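Local structure of macrolide export ATP-binding/permease protein MacB (Actinobacillus actinomycetemcomitans, 3FTJ) at residues I61-G65 and N66-T70; Y75-E79 and Q80-V84; S161-L164 and N165-G169; V178-S181 and D182-S186; E195-K198 and S199-G202. The protein probably exports macrolides as the inner-membrane ABC transporter of the tripartite MacAB-TdeA efflux system, and is represented here by its periplasmic region. All blocks are in the same frame, centred on the assembly; numbering follows the deposited sequence.

Contact 1 (I61-G65 and N66-T70); sequences ILVVG and NKSFT
Leu-62 and Phe-69 face each other as an antiparallel hydrogen-bonded pair, with Leu-62 N to Phe-69 O at 2.9 Å and Phe-69 N to Leu-62 O at 2.8 Å. Val-64 and Lys-67 repeat the pattern nearer the turn. There Val-64 N reaches Lys-67 O at 2.8 Å, while Lys-67 N meets Val-64 O from above the carbonyl plane, 47° out of it, as the chain bends to reverse. Val-63 and Ser-68 form the non-hydrogen-bonded pair in between. Weaker CA-H...O contacts supplement this ladder, among them Val-63 CA to Lys-67 O at 3.3 Å.

Apolar contacts lie on the face that carries Leu-62, Val-64, Lys-67 and Phe-69. Phe-69 holds CG beside the backbone N and anti to the carbonyl carbon (chi1 -59°), which turns the CD2 edge of its ring toward Leu-62 O, 3.4 Å away and near the ring plane. CE2 meets Val-64 CG2 obliquely at 4.1 Å. Ile-117 of helix 111-118 covers Leu-62, Val-64 and Phe-69 from this side, and Val-128 touches Leu-62 and Val-64.

At the open end of the ladder, Ile-61 puts CG2 3.6 Å from Ser-68 OG and lays CG1 alongside Thr-70 CG2, the two side chains pointing the same way.

Gly-65 and Asn-66 occupy the corners of a type II' turn, the first with the positive phi (62°) that glycine readily adopts. The whole is a 2:2 beta hairpin, the tip of the ribbon formed by strands 49-64 and 67-77 in the MacB-like periplasmic core domain.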
loop_
_atom_site.group_PDB
_atom_site.type_symbol
_atom_site.label_atom_id
_atom_site.label_comp_id
_atom_site.label_asym_id
_atom_site.label_seq_id
_atom_site.Cartn_x
_atom_site.Cartn_y
_atom_site.Cartn_z
ATOM N N ILE A 61 18.596 -3.189 3.289
ATOM C CA ILE A 61 19.267 -4.375 3.788
ATOM C C ILE A 61 18.615 -4.853 5.065
ATOM O O ILE A 61 18.473 -4.092 6.024
ATOM C CB ILE A 61 20.781 -4.122 4.017
ATOM C CG1 ILE A 61 21.513 -4.034 2.681
ATOM C CG2 ILE A 61 21.403 -5.255 4.809
ATOM C CD1 ILE A 61 21.125 -2.861 1.840
ATOM N N LEU A 62 18.201 -6.115 5.063
ATOM C CA LEU A 62 17.529 -6.711 6.210
ATOM C C LEU A 62 18.454 -7.715 6.874
ATOM O O LEU A 62 18.858 -8.700 6.250
ATOM C CB LEU A 62 16.260 -7.432 5.748
ATOM C CG LEU A 62 15.154 -7.745 6.758
ATOM C CD1 LEU A 62 14.260 -8.848 6.233
ATOM C CD2 LEU A 62 15.735 -8.157 8.075
ATOM N N VAL A 63 18.789 -7.470 8.136
ATOM C CA VAL A 63 19.558 -8.434 8.917
ATOM C C VAL A 63 18.619 -9.261 9.801
ATOM O O VAL A 63 17.720 -8.720 10.467
ATOM C CB VAL A 63 20.620 -7.746 9.800
ATOM C CG1 VAL A 63 21.209 -8.740 10.804
ATOM C CG2 VAL A 63 21.707 -7.116 8.943
ATOM N N VAL A 64 18.806 -10.577 9.778
ATOM C CA VAL A 64 18.022 -11.465 10.625
ATOM C C VAL A 64 18.963 -12.467 11.255
ATOM O O VAL A 64 19.513 -13.330 10.567
ATOM C CB VAL A 64 16.976 -12.229 9.827
ATOM C CG1 VAL A 64 16.086 -13.052 10.770
ATOM C CG2 VAL A 64 16.147 -11.261 8.973
ATOM N N GLY A 65 19.153 -12.352 12.563
ATOM C CA GLY A 65 20.135 -13.172 13.243
ATOM C C GLY A 65 21.494 -12.845 12.671
ATOM O O GLY A 65 21.955 -11.711 12.759
ATOM N N ASN A 66 22.132 -13.837 12.065
ATOM C CA ASN A 66 23.432 -13.627 11.443
ATOM C C ASN A 66 23.360 -13.439 9.937
ATOM O O ASN A 66 24.381 -13.242 9.289
ATOM C CB ASN A 66 24.366 -14.789 11.774
ATOM C CG ASN A 66 24.749 -14.822 13.237
ATOM O OD1 ASN A 66 25.040 -13.786 13.839
ATOM N ND2 ASN A 66 24.741 -16.013 13.824
ATOM N N LYS A 67 22.152 -13.503 9.387
ATOM C CA LYS A 67 21.952 -13.441 7.940
ATOM C C LYS A 67 21.680 -12.009 7.494
ATOM O O LYS A 67 21.087 -11.226 8.231
ATOM C CB LYS A 67 20.790 -14.349 7.521
ATOM C CG LYS A 67 20.968 -15.836 7.860
ATOM C CD LYS A 67 19.615 -16.561 7.890
ATOM C CE LYS A 67 19.756 -18.080 8.083
ATOM N NZ LYS A 67 20.373 -18.447 9.402
ATOM N N SER A 68 22.117 -11.674 6.285
ATOM C CA SER A 68 21.912 -10.348 5.718
ATOM C C SER A 68 21.343 -10.513 4.321
ATOM O O SER A 68 21.891 -11.268 3.514
ATOM C CB SER A 68 23.239 -9.576 5.668
ATOM O OG SER A 68 23.124 -8.362 4.931
ATOM N N PHE A 69 20.241 -9.814 4.049
ATOM C CA PHE A 69 19.536 -9.887 2.776
ATOM C C PHE A 69 19.501 -8.510 2.119
ATOM O O PHE A 69 19.294 -7.512 2.801
ATOM C CB PHE A 69 18.080 -10.328 3.003
ATOM C CG PHE A 69 17.935 -11.661 3.678
ATOM C CD1 PHE A 69 17.771 -12.815 2.929
ATOM C CD2 PHE A 69 17.946 -11.761 5.060
ATOM C CE1 PHE A 69 17.629 -14.046 3.547
ATOM C CE2 PHE A 69 17.802 -12.988 5.682
ATOM C CZ PHE A 69 17.645 -14.131 4.925
ATOM N N THR A 70 19.677 -8.455 0.800
ATOM C CA THR A 70 19.474 -7.201 0.071
ATOM C C THR A 70 18.132 -7.125 -0.626
ATOM O O THR A 70 17.450 -8.131 -0.813
ATOM C CB THR A 70 20.514 -6.957 -1.024
ATOM O OG1 THR A 70 20.827 -8.192 -1.679
ATOM C CG2 THR A 70 21.743 -6.364 -0.440
#

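Contact 2 (Y75-E79 and Q80-V84); sequences YGIGE and QYFDV
The end of strand 67-77 gives way to helix 81-85 through a type I turn from Gly-78 to Tyr-81, closed by Tyr-81 N to Gly-78 O at 2.9 Å with the donor 53° out of the carbonyl plane. This is a tight strand-to-helix connection within the MacB-like periplasmic core domain; the chain runs on into the helix, and the Tyr-81 side chain reaches back to Ile-77.

Ile-77 and Tyr-81 carry the apolar contact, their side chains crossing at about a right angle. Ile-77 CG1 stands between the backbone N and the carbonyl carbon (chi1 44°) and makes an off-centre CH-pi contact, 4.3 Å from the centroid of the Tyr-81 ring. The CG2 branch lies 3.5 Å from Tyr-81 CD2, and CD1 extends to Phe-82 CZ at 4.3 Å. Tyr-157 meets the Tyr-81 ring from another strand, whereas Leu-94 and Leu-95 pack on Phe-82.

The polar side chains Glu-79 and Gln-80 run side by side in the same direction, with carboxylate and amide planes 37° apart. One water accepts from Asp-83 N and donates to Glu-79 O, extending the polar links into the helix. A second water bridges the carboxylate and the amide, donating to Glu-79 OE1 at 2.9 Å and accepting from Gln-80 NE2 at 2.6 Å.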
loop_
_atom_site.group_PDB
_atom_site.type_symbol
_atom_site.label_atom_id
_atom_site.label_comp_id
_atom_site.label_asym_id
_atom_site.label_seq_id
_atom_site.Cartn_x
_atom_site.Cartn_y
_atom_site.Cartn_z
ATOM N N TYR A 75 7.319 -1.860 3.356
ATOM C CA TYR A 75 6.173 -1.016 3.065
ATOM C C TYR A 75 5.664 -0.403 4.352
ATOM O O TYR A 75 5.554 -1.085 5.375
ATOM C CB TYR A 75 5.062 -1.838 2.427
ATOM C CG TYR A 75 5.392 -2.330 1.049
ATOM C CD1 TYR A 75 5.173 -1.526 -0.068
ATOM C CD2 TYR A 75 5.929 -3.596 0.855
ATOM C CE1 TYR A 75 5.486 -1.971 -1.339
ATOM C CE2 TYR A 75 6.235 -4.051 -0.412
ATOM C CZ TYR A 75 6.009 -3.233 -1.506
ATOM O OH TYR A 75 6.313 -3.690 -2.768
ATOM N N GLY A 76 5.377 0.894 4.299
ATOM C CA GLY A 76 4.717 1.582 5.388
ATOM C C GLY A 76 3.303 1.791 4.918
ATOM O O GLY A 76 3.062 2.627 4.051
ATOM N N ILE A 77 2.373 1.015 5.461
ATOM C CA ILE A 77 0.995 1.016 4.953
ATOM C C ILE A 77 -0.051 1.181 6.055
ATOM O O ILE A 77 0.279 1.166 7.244
ATOM C CB ILE A 77 0.691 -0.265 4.109
ATOM C CG1 ILE A 77 1.235 -1.532 4.783
ATOM C CG2 ILE A 77 1.302 -0.149 2.728
ATOM C CD1 ILE A 77 0.662 -1.838 6.155
ATOM N N GLY A 78 -1.311 1.358 5.657
ATOM C CA GLY A 78 -2.392 1.499 6.616
ATOM C C GLY A 78 -2.948 0.184 7.146
ATOM O O GLY A 78 -2.756 -0.875 6.546
ATOM N N GLU A 79 -3.660 0.265 8.268
ATOM C CA GLU A 79 -4.337 -0.889 8.875
ATOM C C GLU A 79 -5.161 -1.738 7.897
ATOM O O GLU A 79 -5.141 -2.960 7.976
ATOM C CB GLU A 79 -5.223 -0.416 10.032
ATOM C CG GLU A 79 -6.189 -1.467 10.549
ATOM C CD GLU A 79 -6.847 -1.042 11.846
ATOM O OE1 GLU A 79 -7.048 0.180 12.034
ATOM O OE2 GLU A 79 -7.149 -1.927 12.680
ATOM N N GLN A 80 -5.873 -1.092 6.974
ATOM C CA GLN A 80 -6.744 -1.802 6.028
ATOM C C GLN A 80 -6.010 -2.389 4.828
ATOM O O GLN A 80 -6.636 -2.966 3.933
ATOM C CB GLN A 80 -7.880 -0.892 5.526
ATOM C CG GLN A 80 -8.824 -0.378 6.610
ATOM C CD GLN A 80 -9.293 -1.486 7.543
ATOM O OE1 GLN A 80 -9.730 -2.548 7.101
ATOM N NE2 GLN A 80 -9.195 -1.239 8.846
ATOM N N TYR A 81 -4.688 -2.246 4.797
ATOM C CA TYR A 81 -3.926 -2.684 3.633
ATOM C C TYR A 81 -4.153 -4.158 3.293
ATOM O O TYR A 81 -4.376 -4.507 2.136
ATOM C CB TYR A 81 -2.427 -2.412 3.804
ATOM C CG TYR A 81 -1.606 -2.865 2.616
ATOM C CD1 TYR A 81 -1.044 -4.124 2.586
ATOM C CD2 TYR A 81 -1.414 -2.033 1.517
ATOM C CE1 TYR A 81 -0.300 -4.553 1.500
ATOM C CE2 TYR A 81 -0.668 -2.449 0.428
ATOM C CZ TYR A 81 -0.116 -3.714 0.425
ATOM O OH TYR A 81 0.625 -4.154 -0.650
ATOM N N PHE A 82 -4.094 -5.025 4.295
ATOM C CA PHE A 82 -4.154 -6.461 4.038
ATOM C C PHE A 82 -5.508 -6.892 3.492
ATOM O O PHE A 82 -5.587 -7.733 2.594
ATOM C CB PHE A 82 -3.793 -7.242 5.298
ATOM C CG PHE A 82 -2.485 -6.825 5.896
ATOM C CD1 PHE A 82 -1.293 -7.261 5.348
ATOM C CD2 PHE A 82 -2.449 -5.972 6.983
ATOM C CE1 PHE A 82 -0.079 -6.874 5.894
ATOM C CE2 PHE A 82 -1.242 -5.582 7.528
ATOM C CZ PHE A 82 -0.055 -6.032 6.976
ATOM N N ASP A 83 -6.568 -6.300 4.027
ATOM C CA ASP A 83 -7.915 -6.605 3.574
ATOM C C ASP A 83 -8.141 -6.187 2.119
ATOM O O ASP A 83 -8.626 -6.971 1.305
ATOM C CB ASP A 83 -8.945 -5.928 4.484
ATOM C CG ASP A 83 -10.380 -6.205 4.048
ATOM O OD1 ASP A 83 -10.667 -7.357 3.643
ATOM O OD2 ASP A 83 -11.209 -5.269 4.110
ATOM N N VAL A 84 -7.780 -4.952 1.796
ATOM C CA VAL A 84 -8.044 -4.406 0.471
ATOM C C VAL A 84 -7.173 -5.049 -0.605
ATOM O O VAL A 84 -7.547 -5.098 -1.775
ATOM C CB VAL A 84 -7.859 -2.877 0.457
ATOM C CG1 VAL A 84 -8.039 -2.331 -0.946
ATOM C CG2 VAL A 84 -8.842 -2.226 1.413
HETATM O O HOH W 1 -6.273 -5.155 6.710
HETATM O O HOH W 2 -8.676 1.070 9.820
#

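Contact 3 (S161-L164 and N165-G169); sequences STVL and NKITG
Lys-166 lies back along its own helix toward Thr-162, one turn earlier. Its CB sits 3.2 Å from Thr-162 O, the carbonyl that also accepts from Lys-166 N; CG follows at 3.7 Å from the same oxygen. CD then meets Thr-162 CG2 at 3.9 Å, the methyl being placed anti to the backbone N (chi1 -49° for OG1), beside the carbonyl carbon. The chain runs extended until a bend at chi4 (80°) directs NZ to Ser-103 O. Thr-162 OG1 has its own acceptor in Asn-104 O, so both residues fasten helix 160-168 to the same neighbouring loop.

Asn-165 N bonds to Ser-161 O in the regular pattern, and its ND2 bonds to Ser-103 OG. The wider, pi-type spacing enters with Thr-168. Val-163 O receives two donors: Ile-167 N at 2.8 Å, from above the carbonyl plane, and Thr-168 N at 2.9 Å, nearly in line with the C=O bond. On the apolar side, Val-163 CG1 touches both Ile-167 CB and Thr-168 CG2, while Leu-74 of strand 67-77 meets Val-163 and Ile-167.

Gly-169 leaves the helix with positive phi, its O accepting from Thr-168 OG1. Two donors on Val-163 O thus mark the change from alpha to wider spacing, and the last bond, Gly-169 N to Leu-164 O, is weak.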
loop_
_atom_site.group_PDB
_atom_site.type_symbol
_atom_site.label_atom_id
_atom_site.label_comp_id
_atom_site.label_asym_id
_atom_site.label_seq_id
_atom_site.Cartn_x
_atom_site.Cartn_y
_atom_site.Cartn_z
ATOM N N SER A 161 2.982 5.073 9.599
ATOM C CA SER A 161 3.462 6.047 10.577
ATOM C C SER A 161 4.877 5.714 11.053
ATOM O O SER A 161 5.749 6.584 11.113
ATOM C CB SER A 161 2.500 6.115 11.765
ATOM O OG SER A 161 2.239 4.815 12.272
ATOM N N THR A 162 5.095 4.448 11.387
ATOM C CA THR A 162 6.416 3.958 11.781
ATOM C C THR A 162 7.463 4.180 10.698
ATOM O O THR A 162 8.577 4.618 10.976
ATOM C CB THR A 162 6.366 2.459 12.078
ATOM O OG1 THR A 162 5.263 2.194 12.952
ATOM C CG2 THR A 162 7.659 1.998 12.742
ATOM N N VAL A 163 7.097 3.884 9.459
ATOM C CA VAL A 163 8.031 3.995 8.349
ATOM C C VAL A 163 8.358 5.456 8.043
ATOM O O VAL A 163 9.511 5.808 7.813
ATOM C CB VAL A 163 7.499 3.260 7.107
ATOM C CG1 VAL A 163 8.367 3.538 5.902
ATOM C CG2 VAL A 163 7.464 1.788 7.387
ATOM N N LEU A 164 7.342 6.307 8.070
ATOM C CA LEU A 164 7.535 7.724 7.823
ATOM C C LEU A 164 8.333 8.342 8.965
ATOM O O LEU A 164 9.283 9.071 8.738
ATOM C CB LEU A 164 6.182 8.439 7.688
ATOM C CG LEU A 164 5.374 8.171 6.415
ATOM C CD1 LEU A 164 3.969 8.721 6.552
ATOM C CD2 LEU A 164 6.077 8.765 5.187
ATOM N N ASN A 165 7.928 8.057 10.197
ATOM C CA ASN A 165 8.537 8.698 11.358
ATOM C C ASN A 165 9.989 8.258 11.574
ATOM O O ASN A 165 10.833 9.060 11.953
ATOM C CB ASN A 165 7.700 8.448 12.622
ATOM C CG ASN A 165 6.382 9.234 12.632
ATOM O OD1 ASN A 165 6.266 10.290 12.010
ATOM N ND2 ASN A 165 5.388 8.719 13.359
ATOM N N LYS A 166 10.278 6.989 11.305
ATOM C CA LYS A 166 11.564 6.403 11.680
ATOM C C LYS A 166 12.481 6.047 10.510
ATOM O O LYS A 166 13.695 5.940 10.683
ATOM C CB LYS A 166 11.342 5.169 12.566
ATOM C CG LYS A 166 10.702 5.492 13.921
ATOM C CD LYS A 166 10.207 4.229 14.619
ATOM C CE LYS A 166 9.832 4.492 16.079
ATOM N NZ LYS A 166 8.485 5.111 16.219
ATOM N N ILE A 167 11.916 5.858 9.325
ATOM C CA ILE A 167 12.719 5.427 8.181
ATOM C C ILE A 167 12.921 6.524 7.133
ATOM O O ILE A 167 14.036 7.007 6.933
ATOM C CB ILE A 167 12.101 4.198 7.470
ATOM C CG1 ILE A 167 11.772 3.084 8.473
ATOM C CG2 ILE A 167 13.040 3.685 6.400
ATOM C CD1 ILE A 167 12.983 2.429 9.077
ATOM N N THR A 168 11.842 6.904 6.452
ATOM C CA THR A 168 11.946 7.817 5.319
ATOM C C THR A 168 11.916 9.275 5.736
ATOM O O THR A 168 12.488 10.127 5.057
ATOM C CB THR A 168 10.803 7.594 4.306
ATOM O OG1 THR A 168 9.589 8.150 4.828
ATOM C CG2 THR A 168 10.612 6.107 4.035
ATOM N N GLY A 169 11.244 9.562 6.846
ATOM C CA GLY A 169 10.972 10.932 7.248
ATOM C C GLY A 169 9.813 11.527 6.458
ATOM O O GLY A 169 9.393 10.969 5.447
#

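Contact 4 (V178-S181 and D182-S186); sequences VKIS and DDVNS
Asp-182 OD2 is gripped by two groups: Lys-179 NZ, in a salt bridge at 2.9 Å, and Gln-50 NE2 of strand 49-64. The ammonium meets this oxygen nearly in line with its C-O bond, and the two side chains approach each other at a slant. Lys-179 manages the reach with a chain bent at chi2 (-72°) and extended from there on, so that NZ runs forward alongside Ile-180, toward Asp-182. Asp-182 holds its CG beside the backbone N and anti to the carbonyl carbon (chi1 -50°), which swings the carboxylate back toward the lysine.

The backbone between these partners turns at once. A type I turn spans Ser-181 to Val-184, and its closing bond, Val-184 N to Ser-181 O at 3.3 Å, is weak. Val-184 sends its CB back toward the strand end, although the modelled position of its CG1 is doubtful. Asp-183 OD1 approaches Ser-181 CB loosely, at 4.0 Å. Ile-180, beside this turn, also packs on Ala-189 of helix 186-201.

Beyond the turn, Asn-185 takes the N-cap position of that helix, with OD1 accepting from Val-188 N and, weakly, from Thr-187 N. The segment is therefore a compact connection from strand 175-180 into the following helix. With the turn's own hydrogen bond long, the charged pair and Gln-50 add polar links across the corner; two donors on one oxygen would be expected to stabilise the ionised carboxylate.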
loop_
_atom_site.group_PDB
_atom_site.type_symbol
_atom_site.label_atom_id
_atom_site.label_comp_id
_atom_site.label_asym_id
_atom_site.label_seq_id
_atom_site.Cartn_x
_atom_site.Cartn_y
_atom_site.Cartn_z
ATOM N N VAL A 178 -8.057 3.628 -1.794
ATOM C CA VAL A 178 -9.330 3.904 -1.144
ATOM C C VAL A 178 -10.310 2.776 -1.446
ATOM O O VAL A 178 -10.316 2.226 -2.548
ATOM C CB VAL A 178 -9.952 5.258 -1.598
ATOM C CG1 VAL A 178 -8.959 6.405 -1.444
ATOM C CG2 VAL A 178 -10.433 5.175 -3.023
ATOM N N LYS A 179 -11.120 2.421 -0.455
ATOM C CA LYS A 179 -12.203 1.474 -0.664
ATOM C C LYS A 179 -13.466 2.297 -0.791
ATOM O O LYS A 179 -13.804 3.073 0.105
ATOM C CB LYS A 179 -12.321 0.513 0.516
ATOM C CG LYS A 179 -12.761 -0.902 0.150
ATOM C CD LYS A 179 -14.226 -0.969 -0.256
ATOM C CE LYS A 179 -14.692 -2.421 -0.351
ATOM N NZ LYS A 179 -16.142 -2.554 -0.686
ATOM N N ILE A 180 -14.144 2.136 -1.922
ATOM C CA ILE A 180 -15.344 2.902 -2.235
ATOM C C ILE A 180 -16.570 2.314 -1.529
ATOM O O ILE A 180 -16.693 1.094 -1.395
ATOM C CB ILE A 180 -15.565 2.935 -3.767
ATOM C CG1 ILE A 180 -14.583 3.902 -4.418
ATOM C CG2 ILE A 180 -16.966 3.350 -4.113
ATOM C CD1 ILE A 180 -14.644 5.299 -3.843
ATOM N N SER A 181 -17.456 3.186 -1.052
ATOM C CA SER A 181 -18.722 2.748 -0.467
ATOM C C SER A 181 -19.416 1.775 -1.414
ATOM O O SER A 181 -19.454 1.988 -2.627
ATOM C CB SER A 181 -19.644 3.941 -0.175
ATOM O OG SER A 181 -19.086 4.806 0.805
ATOM N N ASP A 182 -19.962 0.704 -0.849
ATOM C CA ASP A 182 -20.618 -0.328 -1.640
ATOM C C ASP A 182 -21.758 0.237 -2.494
ATOM O O ASP A 182 -22.001 -0.232 -3.605
ATOM C CB ASP A 182 -21.143 -1.443 -0.723
ATOM C CG ASP A 182 -20.089 -1.948 0.258
ATOM O OD1 ASP A 182 -20.475 -2.552 1.286
ATOM O OD2 ASP A 182 -18.878 -1.743 0.006
ATOM N N ASP A 183 -22.445 1.253 -1.979
ATOM C CA ASP A 183 -23.646 1.762 -2.638
ATOM C C ASP A 183 -23.450 3.038 -3.465
ATOM O O ASP A 183 -24.404 3.784 -3.678
ATOM C CB ASP A 183 -24.779 1.963 -1.617
ATOM C CG ASP A 183 -24.393 2.908 -0.488
ATOM O OD1 ASP A 183 -23.622 3.858 -0.740
ATOM O OD2 ASP A 183 -24.860 2.698 0.655
ATOM N N VAL A 184 -22.231 3.287 -3.942
ATOM C CA VAL A 184 -21.985 4.482 -4.754
ATOM C C VAL A 184 -21.445 4.160 -6.145
ATOM O O VAL A 184 -20.674 3.211 -6.325
ATOM C CB VAL A 184 -21.036 5.491 -4.051
ATOM C CG1 VAL A 184 -19.721 4.836 -3.725
ATOM C CG2 VAL A 184 -20.798 6.712 -4.935
ATOM N N ASN A 185 -21.870 4.959 -7.119
ATOM C CA ASN A 185 -21.441 4.833 -8.510
ATOM C C ASN A 185 -19.935 5.050 -8.673
ATOM O O ASN A 185 -19.427 6.147 -8.446
ATOM C CB ASN A 185 -22.217 5.838 -9.371
ATOM C CG ASN A 185 -21.888 5.729 -10.851
ATOM O OD1 ASN A 185 -20.727 5.840 -11.263
ATOM N ND2 ASN A 185 -22.921 5.534 -11.663
ATOM N N SER A 186 -19.232 3.998 -9.074
ATOM C CA SER A 186 -17.776 4.021 -9.170
ATOM C C SER A 186 -17.254 5.192 -10.011
ATOM O O SER A 186 -16.243 5.807 -9.673
ATOM C CB SER A 186 -17.276 2.691 -9.734
ATOM O OG SER A 186 -15.865 2.653 -9.788
#

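Contact 5 (E195-K198 and S199-G202); sequences ELLK and SLHG
The His-201 imidazole lies obliquely to Leu-197 O, the carbonyl oxygen one turn back, which stands 3.5 Å from CG and 3.8 Å from CD2. Its two ring nitrogens, at the edge, are hydrogen-bonded to different carboxylates, NE2 to Asp-39 OD2 and ND1 to Asp-205 OD1, which together should fix the ring's rotation. Flanking acids of this kind would probably favour a protonated imidazole. With CG beside the backbone N (chi1 -72°), the ring is carried toward helix 37-44, where Asp-39 resides.

These residues form the C-terminal turns of helix 186-201, with regular i to i+4 bonding. His-201 N reaches Leu-197 O at 2.8 Å, Leu-200 N reaches Leu-196 O in the carbonyl plane, and Ser-199 N reaches Glu-195 O. Gly-202 is the first residue to leave the helix, with positive phi (83°), and its N bonds weakly to Lys-198 O.

Leu-196 and Leu-200 lie side by side, pointing the same way, with CG of the first 4.1 Å from CD2 of the second. Leu-197 CD2 approaches that CD2 as well, at 4.3 Å, and all three leucines touch helix 37-44. Lys-198, which also packs on Phe-206, bends at chi3, and its NZ forms a long, weak salt bridge with Glu-195 OE2 at 3.4 Å.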
loop_
_atom_site.group_PDB
_atom_site.type_symbol
_atom_site.label_atom_id
_atom_site.label_comp_id
_atom_site.label_asym_id
_atom_site.label_seq_id
_atom_site.Cartn_x
_atom_site.Cartn_y
_atom_site.Cartn_z
ATOM N N GLU A 195 -11.603 15.484 -8.170
ATOM C CA GLU A 195 -11.794 16.906 -7.930
ATOM C C GLU A 195 -11.264 17.341 -6.566
ATOM O O GLU A 195 -10.645 18.392 -6.454
ATOM C CB GLU A 195 -13.256 17.310 -8.136
ATOM C CG GLU A 195 -13.607 17.418 -9.608
ATOM C CD GLU A 195 -12.513 18.125 -10.409
ATOM O OE1 GLU A 195 -12.115 19.246 -10.017
ATOM O OE2 GLU A 195 -12.043 17.560 -11.426
ATOM N N LEU A 196 -11.487 16.520 -5.540
ATOM C CA LEU A 196 -11.008 16.848 -4.201
ATOM C C LEU A 196 -9.478 16.940 -4.165
ATOM O O LEU A 196 -8.917 17.921 -3.664
ATOM C CB LEU A 196 -11.513 15.834 -3.173
ATOM C CG LEU A 196 -11.050 15.983 -1.716
ATOM C CD1 LEU A 196 -11.410 17.346 -1.139
ATOM C CD2 LEU A 196 -11.651 14.871 -0.862
ATOM N N LEU A 197 -8.808 15.930 -4.720
ATOM C CA LEU A 197 -7.343 15.901 -4.733
ATOM C C LEU A 197 -6.718 17.005 -5.574
ATOM O O LEU A 197 -5.664 17.528 -5.212
ATOM C CB LEU A 197 -6.821 14.539 -5.189
ATOM C CG LEU A 197 -6.839 13.446 -4.129
ATOM C CD1 LEU A 197 -6.689 12.099 -4.792
ATOM C CD2 LEU A 197 -5.728 13.669 -3.104
ATOM N N LYS A 198 -7.340 17.339 -6.705
ATOM C CA LYS A 198 -6.935 18.518 -7.478
ATOM C C LYS A 198 -7.035 19.795 -6.640
ATOM O O LYS A 198 -6.133 20.626 -6.661
ATOM C CB LYS A 198 -7.780 18.674 -8.748
ATOM C CG LYS A 198 -7.615 17.543 -9.747
ATOM C CD LYS A 198 -8.648 17.604 -10.863
ATOM C CE LYS A 198 -8.393 18.771 -11.802
ATOM N NZ LYS A 198 -9.236 18.642 -13.032
ATOM N N SER A 199 -8.142 19.947 -5.921
ATOM C CA SER A 199 -8.356 21.088 -5.030
ATOM C C SER A 199 -7.273 21.134 -3.950
ATOM O O SER A 199 -6.725 22.196 -3.630
ATOM C CB SER A 199 -9.736 20.980 -4.377
ATOM O OG SER A 199 -10.015 22.096 -3.550
ATOM N N LEU A 200 -6.981 19.968 -3.385
ATOM C CA LEU A 200 -5.963 19.837 -2.349
ATOM C C LEU A 200 -4.585 20.208 -2.876
ATOM O O LEU A 200 -3.882 21.030 -2.279
ATOM C CB LEU A 200 -5.932 18.399 -1.846
ATOM C CG LEU A 200 -6.410 18.036 -0.442
ATOM C CD1 LEU A 200 -7.235 19.118 0.195
ATOM C CD2 LEU A 200 -7.154 16.702 -0.482
ATOM N N HIS A 201 -4.201 19.600 -3.995
ATOM C CA HIS A 201 -2.859 19.779 -4.557
ATOM C C HIS A 201 -2.705 21.053 -5.369
ATOM O O HIS A 201 -1.586 21.504 -5.619
ATOM C CB HIS A 201 -2.484 18.582 -5.438
ATOM C CG HIS A 201 -2.193 17.334 -4.666
ATOM N ND1 HIS A 201 -1.599 16.222 -5.236
ATOM C CD2 HIS A 201 -2.379 17.032 -3.360
ATOM C CE1 HIS A 201 -1.467 15.280 -4.322
ATOM N NE2 HIS A 201 -1.931 15.745 -3.173
ATOM N N GLY A 202 -3.826 21.623 -5.800
ATOM C CA GLY A 202 -3.801 22.804 -6.643
ATOM C C GLY A 202 -3.609 22.487 -8.116
ATOM O O GLY A 202 -3.552 23.400 -8.942
#

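The five contacts follow one another along the chain, a worked example of how local turns and helix ends punctuate a mixed sheet. Contacts 1 and 2 share strand 67-77, one near its start and one at its end, with centres 24 Å apart. Contact 3 touches contact 2, where Val-163 CG2 packs 3.4 Å from Gly-76 CA and sets helix 160-168 against that strand; its nearest atoms to contact 1 are about 9 Å away. Contacts 4 and 5 lie at the start and end of helix 186-201, centres 19 Å apart, across the chain's centre from contact 1, whose centre is 41 Å from that of contact 4. Strand 49-64 nevertheless spans this distance, pairing with both 67-77 and 175-180.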